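Local atomic coordinates of aspergillopepsin-2 heavy chain (Aspergillus niger var. macrosporus, PDB entry 1Y43), a protein that probably cleaves proteins as an acid endopeptidase of the G1 (glutamic) peptidase family, this heavy chain making up one part of the mature enzyme. Residues Trp44-Ala49 against Asn95-Leu100; Ser62-Val67 against Thr78-Thr83; Tyr5-Trp10 against Ala122-Val127. All blocks are in the same frame, centred on the assembly; numbering follows the deposited sequence.

Contact 1: residues Trp44-Ala49 against Asn95-Leu100; sequences WYPDYA and NVEGDL
The end of the strand holding Trp44 comes alongside the irregular loop 95-100, with Pro46 and Glu97 6.1 Å apart at their CA atoms and a direct side-chain-to-backbone bond joining Trp44 to Gly98. The chain here turns through a type VI beta turn: the peptide bond before Pro46 is cis, and Asp47 N bonds back to Trp44 O (2.9 Å). The indole of Trp44 carries most of the contact. With CG anti to the backbone nitrogen (chi1 -172°), the ring system projects into the curve of the loop and meets three residues in different ways. Val96 CG1 makes a CH-pi contact over one face, 3.9 Å from the centroid of the Trp44 six-membered ring. Leu100 approaches the far end of the indole obliquely, its CG 3.7 Å from Trp44 CZ2. At the pyrrole edge, Trp44 NE1 donates to Gly98 O at 2.9 Å; the bond is bent, with an angle of 141° at the hydrogen, and the carbonyl oxygen sits somewhat off the ring plane. This bond satisfies the indole nitrogen of a buried side chain, while Phe92 and strand 22-32 pack round the same ring. A water extends the grip on the backbone, donating to Trp44 O and accepting from Glu97 N. Farther out, Pro46 CG rests 3.8 Å from Glu97 CB. The extended Glu97 side chain then carries its carboxylate over that of Asp47, the two planes stacked within 20° of each other. Such closeness may raise the pKa of one acid, though the bonds to Asp47 OD1 would work the other way. Asp47 OD1, which accepts from Tyr48 N and bonds to Tyr50 OH, stands 3.7 Å from Glu97 OE2.

Contact 2: residues Ser62-Val67 against Thr78-Thr83; sequences SIKVTV and TVENLT. With SO4 (sulfate ion), chain G.
Lys64 and Glu80 form one hydrogen-bonded pair of two antiparallel strands, Thr66 and Thr78 the next. The axes of the two short segments come within 4.7 Å. Lys64 N donates to Glu80 O (2.8 Å), and Glu80 N returns a bond to Lys64 O. Just past the end of the second strand, Thr83 OG1 accepts a nearly straight bond from Ser62 N (2.9 Å, 172°). The tightly packed face belongs to the non-hydrogen-bonded pairs. Val65 and Val79 stand side by side there, and Val79 CG1 lies 4.0 Å from Ile63 CG2. Ile63 CD1 reaches back over the Asn81 amide, 3.7 Å from its CG, while Asn81 ND2 is hydrogen-bonded to Thr56 O and Asp61 OD2. This face packs on Thr25 of strand 22-32.

The other face is looser and more polar. Lys64, extended from CG anti to the backbone N (chi1 180°), leads away from the neighbouring strand and hydrogen-bonds through NZ to sulfate O2 (3.0 Å), and weakly to O4; the ion probably derives from the crystallisation liquor. Glu80 faces the same ion. This is a beta hairpin whose first strand also pairs with another protein chain, carrying the sheet across the interface.

Contact 3: residues Tyr5-Trp10 against Ala122-Val127; sequences YCASAW and ADFGSV
Cys6 and Ala122 share the hydrogen bond that joins these segments: Ala122 N donates to Cys6 O at 3.0 Å. It is straight at the hydrogen (168°), yet the nitrogen lies well above the carbonyl plane, 57° out of it. Apolar contacts flank the bond. Tyr5 CB packs 3.7 Å from Ala122 CB, while the rest of the tyrosine leads away from the loop. Deeper in, the Ala7 methyl meets the Phe124 ring obliquely, its CB 4.0 Å from Phe124 CD2. Phe124 CG sits between its own backbone nitrogen and carbonyl carbon (chi1 50°), which swings the ring in toward the first strand. Within the loop, Asp123 OD1 accepts from Gly125 N (3.0 Å) in an Asx turn that bends the chain at Phe124. The one covalent link here is the disulfide from Cys6 to Cys30 of strand 22-32. In the fold, strand 4-13 pairs with strands 22-32 and 104-114, and in parallel with 117-121, which the loop leaves to enter strand 126-136. The turn thus passes from one sheet of the beta sandwich to the other, consistent with the G1 fold; Phe124 lies between the sheets, against Val109 of strand 104-114 and Val170 of strand 168-172.

In the fold
Strand 4-13, close to the N terminus, supplies the first half of contact 3, whose partner 122-127 comes more than 110 residues later; this closure encloses the other two. Contact 1 then opens at the end of strand 35-45 and closes in the loop before strand 104-114. Within that span lies contact 2, the shortest closure, made by the hairpin of strands 62-69 and 74-81. The three are thus concentric, with none crossing. Contacts 1 and 3 both reach the sheet holding strands 4-13, 22-32 and 35-45, on opposite sides of the chain's centre, their centres about 24 Å apart. Contact 3 leads on to the sheet of strands 126-136 and 168-172, whereas contact 2 belongs to that of 62-69, 74-81 and 86-92.

Contact 1: residues Trp44-Ala49 against Asn95-Leu100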
loop_
_atom_site.group_PDB
_atom_site.type_symbol
_atom_site.label_atom_id
_atom_site.label_comp_id
_atom_site.label_asym_id
_atom_site.label_seq_id
_atom_site.Cartn_x
_atom_site.Cartn_y
_atom_site.Cartn_z
ATOM N N TRP B 44 4.333 -11.193 1.375
ATOM C CA TRP B 44 4.336 -11.477 2.793
ATOM C C TRP B 44 5.827 -11.385 3.145
ATOM O O TRP B 44 6.566 -12.375 3.074
ATOM C CB TRP B 44 3.769 -12.865 3.131
ATOM C CG TRP B 44 3.590 -13.080 4.629
ATOM C CD1 TRP B 44 4.546 -12.926 5.618
ATOM C CD2 TRP B 44 2.388 -13.443 5.307
ATOM N NE1 TRP B 44 4.001 -13.166 6.845
ATOM C CE2 TRP B 44 2.674 -13.484 6.687
ATOM C CE3 TRP B 44 1.081 -13.732 4.878
ATOM C CZ2 TRP B 44 1.704 -13.805 7.651
ATOM C CZ3 TRP B 44 0.120 -14.047 5.833
ATOM C CH2 TRP B 44 0.436 -14.079 7.200
ATOM N N TYR B 45 6.281 -10.164 3.405
ATOM C CA TYR B 45 7.671 -9.906 3.762
ATOM C C TYR B 45 8.018 -10.784 4.967
ATOM O O TYR B 45 7.217 -10.889 5.889
ATOM C CB TYR B 45 7.809 -8.416 4.094
ATOM C CG TYR B 45 9.165 -7.998 4.591
ATOM C CD1 TYR B 45 9.492 -8.095 5.948
ATOM C CD2 TYR B 45 10.125 -7.502 3.713
ATOM C CE1 TYR B 45 10.750 -7.703 6.422
ATOM C CE2 TYR B 45 11.388 -7.101 4.173
ATOM C CZ TYR B 45 11.695 -7.209 5.527
ATOM O OH TYR B 45 12.947 -6.842 5.988
ATOM N N PRO B 46 9.258 -11.309 5.051
ATOM C CA PRO B 46 10.417 -11.193 4.157
ATOM C C PRO B 46 10.490 -11.971 2.853
ATOM O O PRO B 46 11.546 -11.979 2.218
ATOM C CB PRO B 46 11.584 -11.521 5.081
ATOM C CG PRO B 46 11.028 -12.603 5.895
ATOM C CD PRO B 46 9.622 -12.099 6.241
ATOM N N ASP B 47 9.420 -12.646 2.453
ATOM C CA ASP B 47 9.431 -13.338 1.167
ATOM C C ASP B 47 9.339 -12.230 0.097
ATOM O O ASP B 47 9.043 -11.070 0.407
ATOM C CB ASP B 47 8.216 -14.267 1.062
ATOM C CG ASP B 47 8.334 -15.302 -0.060
ATOM O OD1 ASP B 47 9.308 -15.298 -0.846
ATOM O OD2 ASP B 47 7.421 -16.148 -0.155
ATOM N N TYR B 48 9.615 -12.590 -1.156
ATOM C CA TYR B 48 9.564 -11.666 -2.285
ATOM C C TYR B 48 8.144 -11.251 -2.631
ATOM O O TYR B 48 7.186 -11.935 -2.272
ATOM C CB TYR B 48 10.114 -12.352 -3.545
ATOM C CG TYR B 48 11.536 -12.850 -3.428
ATOM C CD1 TYR B 48 12.606 -11.977 -3.588
ATOM C CD2 TYR B 48 11.811 -14.197 -3.165
ATOM C CE1 TYR B 48 13.920 -12.424 -3.491
ATOM C CE2 TYR B 48 13.128 -14.657 -3.062
ATOM C CZ TYR B 48 14.177 -13.761 -3.228
ATOM O OH TYR B 48 15.486 -14.193 -3.117
ATOM N N ALA B 49 8.029 -10.138 -3.347
ATOM C CA ALA B 49 6.737 -9.671 -3.840
ATOM C C ALA B 49 6.523 -10.463 -5.140
ATOM O O ALA B 49 7.491 -10.765 -5.849
ATOM C CB ALA B 49 6.772 -8.182 -4.142
ATOM N N ASN B 95 3.325 -21.722 5.924
ATOM C CA ASN B 95 4.612 -21.839 5.241
ATOM C C ASN B 95 5.206 -20.459 4.938
ATOM O O ASN B 95 6.025 -20.303 4.026
ATOM C CB ASN B 95 4.468 -22.658 3.937
ATOM C CG ASN B 95 4.009 -24.099 4.186
ATOM O OD1 ASN B 95 4.649 -24.856 4.913
ATOM N ND2 ASN B 95 2.906 -24.481 3.569
ATOM N N VAL B 96 4.817 -19.459 5.723
ATOM C CA VAL B 96 5.321 -18.117 5.496
ATOM C C VAL B 96 6.703 -17.964 6.120
ATOM O O VAL B 96 7.145 -18.823 6.886
ATOM C CB VAL B 96 4.348 -17.028 6.023
ATOM C CG1 VAL B 96 2.988 -17.209 5.381
ATOM C CG2 VAL B 96 4.247 -17.065 7.533
ATOM N N GLU B 97 7.367 -16.847 5.825
ATOM C CA GLU B 97 8.711 -16.626 6.348
ATOM C C GLU B 97 8.780 -15.688 7.548
ATOM O O GLU B 97 9.882 -15.369 8.023
ATOM C CB GLU B 97 9.624 -16.116 5.235
ATOM C CG GLU B 97 9.786 -17.104 4.080
ATOM C CD GLU B 97 10.703 -16.596 2.987
ATOM O OE1 GLU B 97 11.377 -15.558 3.190
ATOM O OE2 GLU B 97 10.752 -17.237 1.915
ATOM N N GLY B 98 7.615 -15.247 8.029
ATOM C CA GLY B 98 7.583 -14.348 9.168
ATOM C C GLY B 98 6.234 -14.250 9.851
ATOM O O GLY B 98 5.184 -14.307 9.203
ATOM N N ASP B 99 6.263 -14.106 11.169
ATOM C CA ASP B 99 5.042 -13.999 11.959
ATOM C C ASP B 99 4.623 -12.563 12.142
ATOM O O ASP B 99 5.440 -11.708 12.455
ATOM C CB ASP B 99 5.224 -14.610 13.353
ATOM C CG ASP B 99 5.321 -16.115 13.325
ATOM O OD1 ASP B 99 4.919 -16.737 12.317
ATOM O OD2 ASP B 99 5.818 -16.686 14.317
ATOM N N LEU B 100 3.330 -12.309 11.968
ATOM C CA LEU B 100 2.785 -10.979 12.156
ATOM C C LEU B 100 2.661 -10.692 13.651
ATOM O O LEU B 100 2.580 -11.617 14.456
ATOM C CB LEU B 100 1.379 -10.911 11.572
ATOM C CG LEU B 100 1.245 -11.078 10.069
ATOM C CD1 LEU B 100 -0.240 -11.129 9.708
ATOM C CD2 LEU B 100 1.950 -9.916 9.382
HETATM O O HOH W 1 6.669 -15.170 3.712
#

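Contact 2: residues Ser62-Val67 against Thr78-Thr83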
loop_
_atom_site.group_PDB
_atom_site.type_symbol
_atom_site.label_atom_id
_atom_site.label_comp_id
_atom_site.label_asym_id
_atom_site.label_seq_id
_atom_site.Cartn_x
_atom_site.Cartn_y
_atom_site.Cartn_z
ATOM N N SER B 62 -10.930 1.930 -10.674
ATOM C CA SER B 62 -11.191 1.918 -9.245
ATOM C C SER B 62 -10.754 0.563 -8.731
ATOM O O SER B 62 -11.236 -0.483 -9.195
ATOM C CB SER B 62 -12.673 2.098 -8.983
ATOM O OG SER B 62 -13.030 3.449 -9.165
ATOM N N ILE B 63 -9.832 0.587 -7.781
ATOM C CA ILE B 63 -9.285 -0.626 -7.216
ATOM C C ILE B 63 -9.616 -0.740 -5.736
ATOM O O ILE B 63 -9.621 0.267 -5.023
ATOM C CB ILE B 63 -7.740 -0.607 -7.342
ATOM C CG1 ILE B 63 -7.327 -0.421 -8.803
ATOM C CG2 ILE B 63 -7.123 -1.851 -6.742
ATOM C CD1 ILE B 63 -7.861 -1.460 -9.771
ATOM N N LYS B 64 -9.952 -1.943 -5.285
ATOM C CA LYS B 64 -10.197 -2.173 -3.863
ATOM C C LYS B 64 -9.178 -3.223 -3.432
ATOM O O LYS B 64 -9.090 -4.296 -4.037
ATOM C CB LYS B 64 -11.619 -2.679 -3.602
ATOM C CG LYS B 64 -11.906 -2.918 -2.129
ATOM C CD LYS B 64 -13.360 -3.277 -1.902
ATOM C CE LYS B 64 -13.645 -3.600 -0.440
ATOM N NZ LYS B 64 -15.024 -4.172 -0.291
ATOM N N VAL B 65 -8.358 -2.885 -2.449
ATOM C CA VAL B 65 -7.353 -3.816 -1.947
ATOM C C VAL B 65 -7.664 -4.206 -0.507
ATOM O O VAL B 65 -8.045 -3.363 0.312
ATOM C CB VAL B 65 -5.916 -3.228 -2.024
ATOM C CG1 VAL B 65 -5.431 -3.217 -3.462
ATOM C CG2 VAL B 65 -5.865 -1.814 -1.425
ATOM N N THR B 66 -7.413 -5.471 -0.185
ATOM C CA THR B 66 -7.687 -5.993 1.145
ATOM C C THR B 66 -6.685 -7.059 1.567
ATOM O O THR B 66 -6.331 -7.923 0.760
ATOM C CB THR B 66 -9.070 -6.697 1.150
ATOM O OG1 THR B 66 -10.082 -5.776 0.733
ATOM C CG2 THR B 66 -9.406 -7.260 2.523
ATOM N N VAL B 67 -6.191 -6.964 2.799
ATOM C CA VAL B 67 -5.343 -8.020 3.366
ATOM C C VAL B 67 -6.088 -8.485 4.622
ATOM O O VAL B 67 -6.726 -7.691 5.318
ATOM C CB VAL B 67 -3.892 -7.598 3.748
ATOM C CG1 VAL B 67 -3.062 -7.335 2.496
ATOM C CG2 VAL B 67 -3.875 -6.419 4.700
ATOM N N THR B 78 -6.037 -9.601 -1.490
ATOM C CA THR B 78 -7.000 -9.500 -2.575
ATOM C C THR B 78 -6.960 -8.150 -3.261
ATOM O O THR B 78 -6.869 -7.104 -2.600
ATOM C CB THR B 78 -8.427 -9.725 -2.047
ATOM O OG1 THR B 78 -8.522 -11.042 -1.480
ATOM C CG2 THR B 78 -9.469 -9.544 -3.160
ATOM N N VAL B 79 -6.996 -8.190 -4.596
ATOM C CA VAL B 79 -7.018 -6.990 -5.427
ATOM C C VAL B 79 -8.233 -7.110 -6.342
ATOM O O VAL B 79 -8.378 -8.087 -7.095
ATOM C CB VAL B 79 -5.746 -6.842 -6.314
ATOM C CG1 VAL B 79 -5.898 -5.641 -7.257
ATOM C CG2 VAL B 79 -4.499 -6.670 -5.441
ATOM N N GLU B 80 -9.140 -6.157 -6.226
ATOM C CA GLU B 80 -10.326 -6.166 -7.048
ATOM C C GLU B 80 -10.357 -4.915 -7.898
ATOM O O GLU B 80 -10.176 -3.810 -7.391
ATOM C CB GLU B 80 -11.567 -6.187 -6.172
ATOM C CG GLU B 80 -12.862 -6.200 -6.964
ATOM C CD GLU B 80 -14.104 -6.187 -6.076
ATOM O OE1 GLU B 80 -13.999 -5.847 -4.866
ATOM O OE2 GLU B 80 -15.202 -6.492 -6.603
ATOM N N ASN B 81 -10.515 -5.097 -9.200
ATOM C CA ASN B 81 -10.625 -3.965 -10.100
ATOM C C ASN B 81 -12.132 -3.776 -10.264
ATOM O O ASN B 81 -12.786 -4.519 -11.004
ATOM C CB ASN B 81 -9.971 -4.275 -11.441
ATOM C CG ASN B 81 -9.957 -3.079 -12.361
ATOM O OD1 ASN B 81 -10.878 -2.250 -12.336
ATOM N ND2 ASN B 81 -8.922 -2.972 -13.175
ATOM N N LEU B 82 -12.689 -2.819 -9.534
ATOM C CA LEU B 82 -14.120 -2.563 -9.563
ATOM C C LEU B 82 -14.624 -2.149 -10.927
ATOM O O LEU B 82 -15.733 -2.519 -11.315
ATOM C CB LEU B 82 -14.484 -1.516 -8.514
ATOM C CG LEU B 82 -14.066 -1.918 -7.094
ATOM C CD1 LEU B 82 -14.383 -0.823 -6.103
ATOM C CD2 LEU B 82 -14.782 -3.195 -6.714
ATOM N N THR B 83 -13.782 -1.459 -11.685
ATOM C CA THR B 83 -14.146 -0.978 -13.011
ATOM C C THR B 83 -14.396 -2.107 -14.008
ATOM O O THR B 83 -15.323 -2.041 -14.810
ATOM C CB THR B 83 -13.036 -0.055 -13.562
ATOM O OG1 THR B 83 -12.794 1.001 -12.628
ATOM C CG2 THR B 83 -13.424 0.524 -14.922
HETATM S S SO4 G . -16.757 -6.149 -2.758
HETATM O O1 SO4 G . -16.871 -6.660 -4.185
HETATM O O2 SO4 G . -16.707 -4.638 -2.785
HETATM O O3 SO4 G . -17.957 -6.603 -1.948
HETATM O O4 SO4 G . -15.493 -6.684 -2.130
#

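Contact 3: residues Tyr5-Trp10 against Ala122-Val127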
loop_
_atom_site.group_PDB
_atom_site.type_symbol
_atom_site.label_atom_id
_atom_site.label_comp_id
_atom_site.label_asym_id
_atom_site.label_seq_id
_atom_site.Cartn_x
_atom_site.Cartn_y
_atom_site.Cartn_z
ATOM N N TYR B 5 10.361 6.365 -13.672
ATOM C CA TYR B 5 9.892 6.801 -12.367
ATOM C C TYR B 5 8.723 5.935 -11.953
ATOM O O TYR B 5 7.842 5.687 -12.768
ATOM C CB TYR B 5 9.391 8.235 -12.467
ATOM C CG TYR B 5 10.433 9.193 -12.935
ATOM C CD1 TYR B 5 10.690 9.360 -14.291
ATOM C CD2 TYR B 5 11.177 9.923 -12.021
ATOM C CE1 TYR B 5 11.671 10.237 -14.726
ATOM C CE2 TYR B 5 12.161 10.804 -12.437
ATOM C CZ TYR B 5 12.404 10.956 -13.789
ATOM O OH TYR B 5 13.401 11.822 -14.188
ATOM N N CYS B 6 8.686 5.519 -10.692
ATOM C CA CYS B 6 7.579 4.688 -10.209
ATOM C C CYS B 6 7.151 5.090 -8.806
ATOM O O CYS B 6 7.838 5.844 -8.111
ATOM C CB CYS B 6 7.995 3.209 -10.131
ATOM S SG CYS B 6 8.601 2.413 -11.653
ATOM N N ALA B 7 6.030 4.512 -8.383
ATOM C CA ALA B 7 5.483 4.696 -7.045
ATOM C C ALA B 7 4.548 3.502 -6.843
ATOM O O ALA B 7 4.218 2.812 -7.801
ATOM C CB ALA B 7 4.715 6.011 -6.953
ATOM N N SER B 8 4.192 3.207 -5.604
ATOM C CA SER B 8 3.277 2.108 -5.335
ATOM C C SER B 8 2.261 2.559 -4.277
ATOM O O SER B 8 2.540 3.464 -3.479
ATOM C CB SER B 8 4.050 0.884 -4.830
ATOM O OG SER B 8 4.578 1.127 -3.533
ATOM N N ALA B 9 1.093 1.938 -4.278
ATOM C CA ALA B 9 0.068 2.235 -3.287
ATOM C C ALA B 9 -0.376 0.866 -2.797
ATOM O O ALA B 9 -0.657 -0.030 -3.604
ATOM C CB ALA B 9 -1.107 2.967 -3.917
ATOM N N TRP B 10 -0.454 0.702 -1.486
ATOM C CA TRP B 10 -0.847 -0.576 -0.919
ATOM C C TRP B 10 -1.449 -0.448 0.478
ATOM O O TRP B 10 -1.385 0.611 1.093
ATOM C CB TRP B 10 0.385 -1.502 -0.861
ATOM C CG TRP B 10 1.596 -0.909 -0.197
ATOM C CD1 TRP B 10 2.604 -0.200 -0.800
ATOM C CD2 TRP B 10 1.967 -1.033 1.185
ATOM N NE1 TRP B 10 3.576 0.108 0.116
ATOM C CE2 TRP B 10 3.212 -0.389 1.342
ATOM C CE3 TRP B 10 1.367 -1.633 2.301
ATOM C CZ2 TRP B 10 3.876 -0.331 2.575
ATOM C CZ3 TRP B 10 2.034 -1.571 3.531
ATOM C CH2 TRP B 10 3.273 -0.926 3.653
ATOM N N ALA B 122 7.957 8.732 -8.958
ATOM C CA ALA B 122 7.033 9.322 -9.922
ATOM C C ALA B 122 6.091 10.385 -9.341
ATOM O O ALA B 122 5.722 10.335 -8.167
ATOM C CB ALA B 122 6.207 8.222 -10.580
ATOM N N ASP B 123 5.724 11.358 -10.174
ATOM C CA ASP B 123 4.745 12.372 -9.776
ATOM C C ASP B 123 3.403 11.722 -10.143
ATOM O O ASP B 123 3.044 11.618 -11.315
ATOM C CB ASP B 123 4.930 13.669 -10.563
ATOM C CG ASP B 123 3.910 14.735 -10.184
ATOM O OD1 ASP B 123 2.909 14.431 -9.495
ATOM O OD2 ASP B 123 4.112 15.897 -10.576
ATOM N N PHE B 124 2.686 11.255 -9.129
ATOM C CA PHE B 124 1.395 10.590 -9.308
ATOM C C PHE B 124 0.207 11.525 -9.074
ATOM O O PHE B 124 -0.935 11.066 -9.027
ATOM C CB PHE B 124 1.298 9.394 -8.343
ATOM C CG PHE B 124 1.647 9.746 -6.917
ATOM C CD1 PHE B 124 0.697 10.292 -6.062
ATOM C CD2 PHE B 124 2.944 9.574 -6.440
ATOM C CE1 PHE B 124 1.039 10.672 -4.763
ATOM C CE2 PHE B 124 3.286 9.952 -5.145
ATOM C CZ PHE B 124 2.334 10.496 -4.309
ATOM N N GLY B 125 0.478 12.817 -8.881
ATOM C CA GLY B 125 -0.584 13.770 -8.625
ATOM C C GLY B 125 -1.048 13.598 -7.198
ATOM O O GLY B 125 -0.441 14.122 -6.269
ATOM N N SER B 126 -2.079 12.790 -7.014
ATOM C CA SER B 126 -2.614 12.535 -5.687
ATOM C C SER B 126 -3.252 11.151 -5.686
ATOM O O SER B 126 -3.667 10.657 -6.744
ATOM C CB SER B 126 -3.659 13.602 -5.350
ATOM O OG SER B 126 -3.914 13.632 -3.976
ATOM N N VAL B 127 -3.225 10.487 -4.537
ATOM C CA VAL B 127 -3.859 9.181 -4.377
ATOM C C VAL B 127 -4.723 9.297 -3.130
ATOM O O VAL B 127 -4.255 9.750 -2.083
ATOM C CB VAL B 127 -2.835 8.026 -4.163
ATOM C CG1 VAL B 127 -3.556 6.754 -3.745
ATOM C CG2 VAL B 127 -2.044 7.766 -5.441
#